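Local structure of nitroreductase family protein (Lactobacillus plantarum, 4QLX) at residues A[91-96]-A[146-151]; A[101-106]-A[123-128]. The protein probably uses NADH and FMN to reduce the enone of 10-oxo-11-octadecenoate to 10-oxooctadecanoate, a step in saturating and detoxifying polyunsaturated fatty acids. All blocks are in the same frame, centred on the assembly; numbering follows the deposited sequence.

Contact 1: A[91-96]-A[146-151]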
loop_
_atom_site.group_PDB
_atom_site.type_symbol
_atom_site.label_atom_id
_atom_site.label_comp_id
_atom_site.label_asym_id
_atom_site.label_seq_id
_atom_site.Cartn_x
_atom_site.Cartn_y
_atom_site.Cartn_z
ATOM N N VAL A 91 11.605 6.694 -8.055
ATOM C CA VAL A 91 11.851 5.299 -7.746
ATOM C C VAL A 91 10.842 4.473 -8.527
ATOM O O VAL A 91 9.640 4.468 -8.206
ATOM C CB VAL A 91 11.749 5.022 -6.249
ATOM C CG1 VAL A 91 11.889 3.522 -5.964
ATOM C CG2 VAL A 91 12.801 5.830 -5.498
ATOM N N PHE A 92 11.307 3.803 -9.579
ATOM C CA PHE A 92 10.390 2.972 -10.337
ATOM C C PHE A 92 10.337 1.566 -9.764
ATOM O O PHE A 92 11.376 0.974 -9.448
ATOM C CB PHE A 92 10.752 2.901 -11.823
ATOM C CG PHE A 92 9.643 2.325 -12.646
ATOM C CD1 PHE A 92 8.649 3.149 -13.161
ATOM C CD2 PHE A 92 9.536 0.952 -12.821
ATOM C CE1 PHE A 92 7.595 2.619 -13.875
ATOM C CE2 PHE A 92 8.484 0.411 -13.535
ATOM C CZ PHE A 92 7.512 1.234 -14.062
ATOM N N ILE A 93 9.125 1.029 -9.654
ATOM C CA ILE A 93 8.934 -0.283 -9.065
ATOM C C ILE A 93 8.487 -1.284 -10.124
ATOM O O ILE A 93 7.513 -1.071 -10.842
ATOM C CB ILE A 93 7.914 -0.240 -7.893
ATOM C CG1 ILE A 93 8.243 0.935 -6.964
ATOM C CG2 ILE A 93 7.953 -1.564 -7.102
ATOM C CD1 ILE A 93 7.195 1.191 -5.869
ATOM N N ALA A 94 9.240 -2.369 -10.238
ATOM C CA ALA A 94 8.896 -3.431 -11.166
ATOM C C ALA A 94 8.667 -4.710 -10.366
ATOM O O ALA A 94 9.247 -4.888 -9.301
ATOM C CB ALA A 94 9.988 -3.620 -12.203
ATOM N N GLY A 95 7.811 -5.588 -10.873
ATOM C CA GLY A 95 7.485 -6.817 -10.179
ATOM C C GLY A 95 8.417 -7.931 -10.602
ATOM O O GLY A 95 8.773 -8.036 -11.773
ATOM N N ASP A 96 8.821 -8.748 -9.641
ATOM C CA ASP A 96 9.736 -9.865 -9.887
ATOM C C ASP A 96 8.952 -11.169 -10.003
ATOM O O ASP A 96 8.543 -11.749 -9.001
ATOM C CB ASP A 96 10.776 -9.951 -8.765
ATOM C CG ASP A 96 11.799 -11.067 -8.978
ATOM O OD1 ASP A 96 11.769 -11.745 -10.030
ATOM O OD2 ASP A 96 12.652 -11.250 -8.086
ATOM N N ILE A 146 0.681 -6.903 -6.784
ATOM C CA ILE A 146 0.208 -6.598 -5.437
ATOM C C ILE A 146 1.351 -6.224 -4.483
ATOM O O ILE A 146 1.265 -5.211 -3.806
ATOM C CB ILE A 146 -0.575 -7.773 -4.831
ATOM C CG1 ILE A 146 -1.810 -8.082 -5.673
ATOM C CG2 ILE A 146 -0.991 -7.440 -3.406
ATOM C CD1 ILE A 146 -2.590 -9.315 -5.188
ATOM N N ASP A 147 2.414 -7.034 -4.435
ATOM C CA ASP A 147 3.589 -6.716 -3.608
ATOM C C ASP A 147 4.158 -5.311 -3.934
ATOM O O ASP A 147 4.521 -4.541 -3.045
ATOM C CB ASP A 147 4.702 -7.745 -3.807
ATOM C CG ASP A 147 4.369 -9.132 -3.248
ATOM O OD1 ASP A 147 3.297 -9.331 -2.627
ATOM O OD2 ASP A 147 5.213 -10.035 -3.448
ATOM N N CYS A 148 4.246 -4.999 -5.218
ATOM C CA CYS A 148 4.825 -3.727 -5.651
ATOM C C CYS A 148 3.955 -2.546 -5.257
ATOM O O CYS A 148 4.444 -1.439 -5.047
ATOM C CB CYS A 148 5.028 -3.722 -7.158
ATOM S SG CYS A 148 6.404 -4.738 -7.686
ATOM N N SER A 149 2.656 -2.790 -5.181
ATOM C CA SER A 149 1.713 -1.733 -4.835
ATOM C C SER A 149 1.745 -1.460 -3.337
ATOM O O SER A 149 1.648 -0.312 -2.918
ATOM C CB SER A 149 0.294 -2.111 -5.295
ATOM O OG SER A 149 0.275 -2.401 -6.689
ATOM N N VAL A 150 1.882 -2.498 -2.510
ATOM C CA VAL A 150 1.894 -2.222 -1.074
ATOM C C VAL A 150 3.215 -1.591 -0.653
ATOM O O VAL A 150 3.231 -0.768 0.270
ATOM C CB VAL A 150 1.612 -3.478 -0.197
ATOM C CG1 VAL A 150 0.236 -4.069 -0.528
ATOM C CG2 VAL A 150 2.723 -4.537 -0.329
ATOM N N VAL A 151 4.324 -1.956 -1.302
ATOM C CA VAL A 151 5.588 -1.314 -0.954
ATOM C C VAL A 151 5.586 0.120 -1.510
ATOM O O VAL A 151 6.141 1.033 -0.893
ATOM C CB VAL A 151 6.836 -2.127 -1.451
ATOM C CG1 VAL A 151 7.074 -1.943 -2.944
ATOM C CG2 VAL A 151 8.087 -1.703 -0.690
#
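Cys148 lays its sulfur against the strand at the point where Ala94 gives way to Gly95, and here the fit is close: SG lies 3.4 Å from Gly95 CA and 3.3 Å from Ala94 O. At Gly95 the sulfur meets bare main chain. SG stands beside its own backbone N, anti to the carbonyl carbon (chi1 -74°), and the branch methyl of Ile93 flanks it, with CG2 3.6 Å from Cys148 SG and equally near to Cys148 CB. In the nitroreductase fold to which this belongs, an antiparallel sheet carries helices on its faces. Strand 89-96 is an inner strand of that sheet, and the segment of helix 137-161 runs at 150° to it, its axis 7.9 Å away. Packing slackens one helical turn further on, where Val151 CG1 stays 4.3 Å from Ile93 CG2 and Val151 also touches Trp58 and Phe60 of strand 58-63. No hydrogen bond spans the two segments. The touching residues are all buried, and the far side of the helix meets the second subunit rather than water: Ser149, pointing away, and Val150 pack on Ser149 and Met153 of that subunit, while Ile146 touches FMN.

Contact 2: A[101-106]-A[123-128]; sequences YVYRDV and QILGTF. With KTC (10-oxooctadecanoic acid), chain D.
The phenol of Tyr103 reaches across to helix 118-133 and fills the hollow between Ile124 and Phe128, residues one turn apart on that helix. The two helices, 103-112 and 118-133, form a helical hairpin between a strand and a helix of the nitroreductase fold, and one flank of it lines the fatty-acid pocket. CG of Tyr103 is anti to the backbone N (chi1 -169°), which turns the ring toward helix 118-133 so that its OH ends 3.3 Å from Phe128 CB and equally close to Ile124 CG2. A second bump runs the other way: Leu125 points back alongside the tyrosine, its CD2 resting in the ring plane against the edge, 3.8 Å from Tyr103 CE1, and also on Arg104 CA. The other methyl, CD1, meets the arginine more loosely at its NH1. The acyl chain of 10-oxooctadecanoic acid lies against Ile124 and Phe128. Ile124 CD1 touches C14 of this chain at 3.7 Å, and over the centre of one face of the Phe128 ring sits KTC C7, the carbon next to the keto carbon and, on the likely reaction, one end of the bond that is saturated. Met77 and Phe79 of the second subunit close in on Phe128, the latter edge-to-face. Replacing Phe128 by an alanine is likely to open a gap beside KTC C7 and leave Phe79 of the second subunit without its edge-to-face partner. The opposite face of the Phe128 ring is filled from within the helix by Thr127 CG2, 3.5 Å above its centre. Thr127 OG1 is meanwhile bonded at 2.7 Å to Gln123 O, which it approaches from the opposite face of the carbonyl plane to Thr127 N.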
loop_
_atom_site.group_PDB
_atom_site.type_symbol
_atom_site.label_atom_id
_atom_site.label_comp_id
_atom_site.label_asym_id
_atom_site.label_seq_id
_atom_site.Cartn_x
_atom_site.Cartn_y
_atom_site.Cartn_z
ATOM N N TYR A 101 11.385 -18.507 -6.990
ATOM C CA TYR A 101 12.453 -19.465 -7.262
ATOM C C TYR A 101 13.178 -19.849 -5.964
ATOM O O TYR A 101 13.704 -20.953 -5.847
ATOM C CB TYR A 101 13.452 -18.901 -8.288
ATOM C CG TYR A 101 12.976 -18.927 -9.740
ATOM C CD1 TYR A 101 11.684 -19.322 -10.069
ATOM C CD2 TYR A 101 13.830 -18.576 -10.777
ATOM C CE1 TYR A 101 11.250 -19.351 -11.392
ATOM C CE2 TYR A 101 13.407 -18.602 -12.110
ATOM C CZ TYR A 101 12.114 -18.987 -12.411
ATOM O OH TYR A 101 11.681 -19.012 -13.732
ATOM N N VAL A 102 13.195 -18.943 -4.986
ATOM C CA VAL A 102 13.897 -19.208 -3.727
ATOM C C VAL A 102 12.963 -19.627 -2.590
ATOM O O VAL A 102 13.400 -19.737 -1.446
ATOM C CB VAL A 102 14.702 -17.972 -3.249
ATOM C CG1 VAL A 102 15.868 -17.698 -4.181
ATOM C CG2 VAL A 102 13.810 -16.767 -3.153
ATOM N N TYR A 103 11.695 -19.873 -2.914
ATOM C CA TYR A 103 10.661 -20.149 -1.914
ATOM C C TYR A 103 11.112 -21.200 -0.898
ATOM O O TYR A 103 11.137 -20.939 0.304
ATOM C CB TYR A 103 9.363 -20.603 -2.600
ATOM C CG TYR A 103 8.148 -20.672 -1.682
ATOM C CD1 TYR A 103 8.067 -21.610 -0.650
ATOM C CD2 TYR A 103 7.077 -19.826 -1.863
ATOM C CE1 TYR A 103 6.958 -21.671 0.187
ATOM C CE2 TYR A 103 5.969 -19.881 -1.039
ATOM C CZ TYR A 103 5.914 -20.804 -0.016
ATOM O OH TYR A 103 4.812 -20.843 0.800
ATOM N N ARG A 104 11.477 -22.383 -1.389
ATOM C CA ARG A 104 11.798 -23.507 -0.510
ATOM C C ARG A 104 12.983 -23.217 0.415
ATOM O O ARG A 104 12.965 -23.588 1.586
ATOM C CB ARG A 104 12.081 -24.764 -1.337
ATOM C CG ARG A 104 12.404 -25.994 -0.489
ATOM C CD ARG A 104 12.653 -27.206 -1.360
ATOM N NE ARG A 104 11.555 -27.445 -2.292
ATOM C CZ ARG A 104 10.456 -28.129 -1.985
ATOM N NH1 ARG A 104 10.302 -28.635 -0.767
ATOM N NH2 ARG A 104 9.507 -28.303 -2.896
ATOM N N ASP A 105 14.007 -22.552 -0.112
ATOM C CA ASP A 105 15.212 -22.243 0.662
ATOM C C ASP A 105 14.915 -21.213 1.743
ATOM O O ASP A 105 15.344 -21.343 2.893
ATOM C CB ASP A 105 16.322 -21.718 -0.253
ATOM C CG ASP A 105 16.924 -22.804 -1.118
ATOM O OD1 ASP A 105 16.944 -23.972 -0.675
ATOM O OD2 ASP A 105 17.379 -22.487 -2.236
ATOM N N VAL A 106 14.186 -20.183 1.341
ATOM C CA VAL A 106 13.772 -19.105 2.224
ATOM C C VAL A 106 12.954 -19.574 3.440
ATOM O O VAL A 106 13.240 -19.182 4.579
ATOM C CB VAL A 106 12.973 -18.066 1.423
ATOM C CG1 VAL A 106 11.866 -17.459 2.246
ATOM C CG2 VAL A 106 13.915 -16.992 0.876
ATOM N N GLN A 123 3.482 -27.416 6.247
ATOM C CA GLN A 123 2.206 -26.820 5.855
ATOM C C GLN A 123 2.451 -25.700 4.830
ATOM O O GLN A 123 1.787 -25.634 3.788
ATOM C CB GLN A 123 1.449 -26.292 7.084
ATOM C CG GLN A 123 1.073 -27.405 8.107
ATOM C CD GLN A 123 0.480 -26.864 9.413
ATOM O OE1 GLN A 123 0.400 -25.648 9.617
ATOM N NE2 GLN A 123 0.062 -27.775 10.306
ATOM N N ILE A 124 3.433 -24.850 5.116
ATOM C CA ILE A 124 3.729 -23.697 4.263
ATOM C C ILE A 124 4.225 -24.125 2.878
ATOM O O ILE A 124 3.737 -23.626 1.858
ATOM C CB ILE A 124 4.774 -22.772 4.919
ATOM C CG1 ILE A 124 4.285 -22.302 6.291
ATOM C CG2 ILE A 124 5.079 -21.555 4.023
ATOM C CD1 ILE A 124 5.346 -21.570 7.090
ATOM N N LEU A 125 5.177 -25.055 2.845
ATOM C CA LEU A 125 5.699 -25.561 1.578
ATOM C C LEU A 125 4.643 -26.358 0.818
ATOM O O LEU A 125 4.497 -26.199 -0.392
ATOM C CB LEU A 125 6.942 -26.433 1.801
ATOM C CG LEU A 125 8.189 -25.769 2.392
ATOM C CD1 LEU A 125 9.219 -26.812 2.807
ATOM C CD2 LEU A 125 8.794 -24.797 1.395
ATOM N N GLY A 126 3.915 -27.219 1.529
ATOM C CA GLY A 126 2.910 -28.066 0.904
ATOM C C GLY A 126 1.778 -27.275 0.268
ATOM O O GLY A 126 1.211 -27.666 -0.752
ATOM N N THR A 127 1.466 -26.129 0.855
ATOM C CA THR A 127 0.261 -25.406 0.478
ATOM C C THR A 127 0.469 -24.401 -0.649
ATOM O O THR A 127 -0.303 -24.383 -1.618
ATOM C CB THR A 127 -0.329 -24.685 1.702
ATOM O OG1 THR A 127 -0.719 -25.670 2.673
ATOM C CG2 THR A 127 -1.539 -23.816 1.312
ATOM N N PHE A 128 1.504 -23.576 -0.540
ATOM C CA PHE A 128 1.619 -22.444 -1.454
ATOM C C PHE A 128 2.670 -22.597 -2.543
ATOM O O PHE A 128 2.513 -22.029 -3.628
ATOM C CB PHE A 128 1.877 -21.162 -0.653
ATOM C CG PHE A 128 0.742 -20.801 0.253
ATOM C CD1 PHE A 128 -0.420 -20.250 -0.264
ATOM C CD2 PHE A 128 0.817 -21.047 1.617
ATOM C CE1 PHE A 128 -1.478 -19.931 0.567
ATOM C CE2 PHE A 128 -0.237 -20.729 2.455
ATOM C CZ PHE A 128 -1.384 -20.172 1.932
HETATM O O1 KTC D . 2.811 -18.006 12.312
HETATM C C17 KTC D . 3.527 -18.955 12.004
HETATM O O KTC D . 3.596 -20.021 12.806
HETATM C C16 KTC D . 4.319 -18.912 10.719
HETATM C C15 KTC D . 3.544 -18.058 9.733
HETATM C C14 KTC D . 3.371 -18.801 8.426
HETATM C C13 KTC D . 4.163 -18.084 7.351
HETATM C C12 KTC D . 3.218 -17.469 6.341
HETATM C C11 KTC D . 2.880 -18.470 5.258
HETATM C C10 KTC D . 2.734 -17.717 3.946
HETATM C C9 KTC D . 1.265 -17.477 3.639
HETATM C C8 KTC D . 1.198 -16.544 2.465
HETATM O O2 KTC D . 1.806 -15.479 2.504
HETATM C C7 KTC D . 0.372 -16.950 1.266
HETATM C C6 KTC D . 0.325 -15.805 0.273
HETATM C C5 KTC D . -0.845 -15.955 -0.686
HETATM C C4 KTC D . -0.390 -16.623 -1.974
HETATM C C3 KTC D . -1.557 -16.804 -2.944
HETATM C C2 KTC D . -1.197 -17.839 -4.007
HETATM C C1 KTC D . 0.226 -17.614 -4.511
HETATM C C KTC D . 0.594 -18.537 -5.654
#

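Contact 1 and contact 2 show how a flavoprotein core can carry a substrate-binding excursion. Strand 89-96 leads into helix 103-112, and helix 118-133 leads on into helix 137-161, so the chain leaves the core at contact 1, builds the hairpin of contact 2 and returns. Their centres are 21 Å apart and their nearest atoms about 7 Å, without touching. The side chain of Phe128 is about 4 Å from a bound FMN; contact 1 reaches FMN through Ile146 and Asp147, while the Val151 side chain stays about 9 Å from one. The loop holding Ala52 and Cys53 links them: Asp147 OD1 bonds to Ala52 N, and Tyr103 and Phe128 pack on Cys53, whose N bonds the fatty acid.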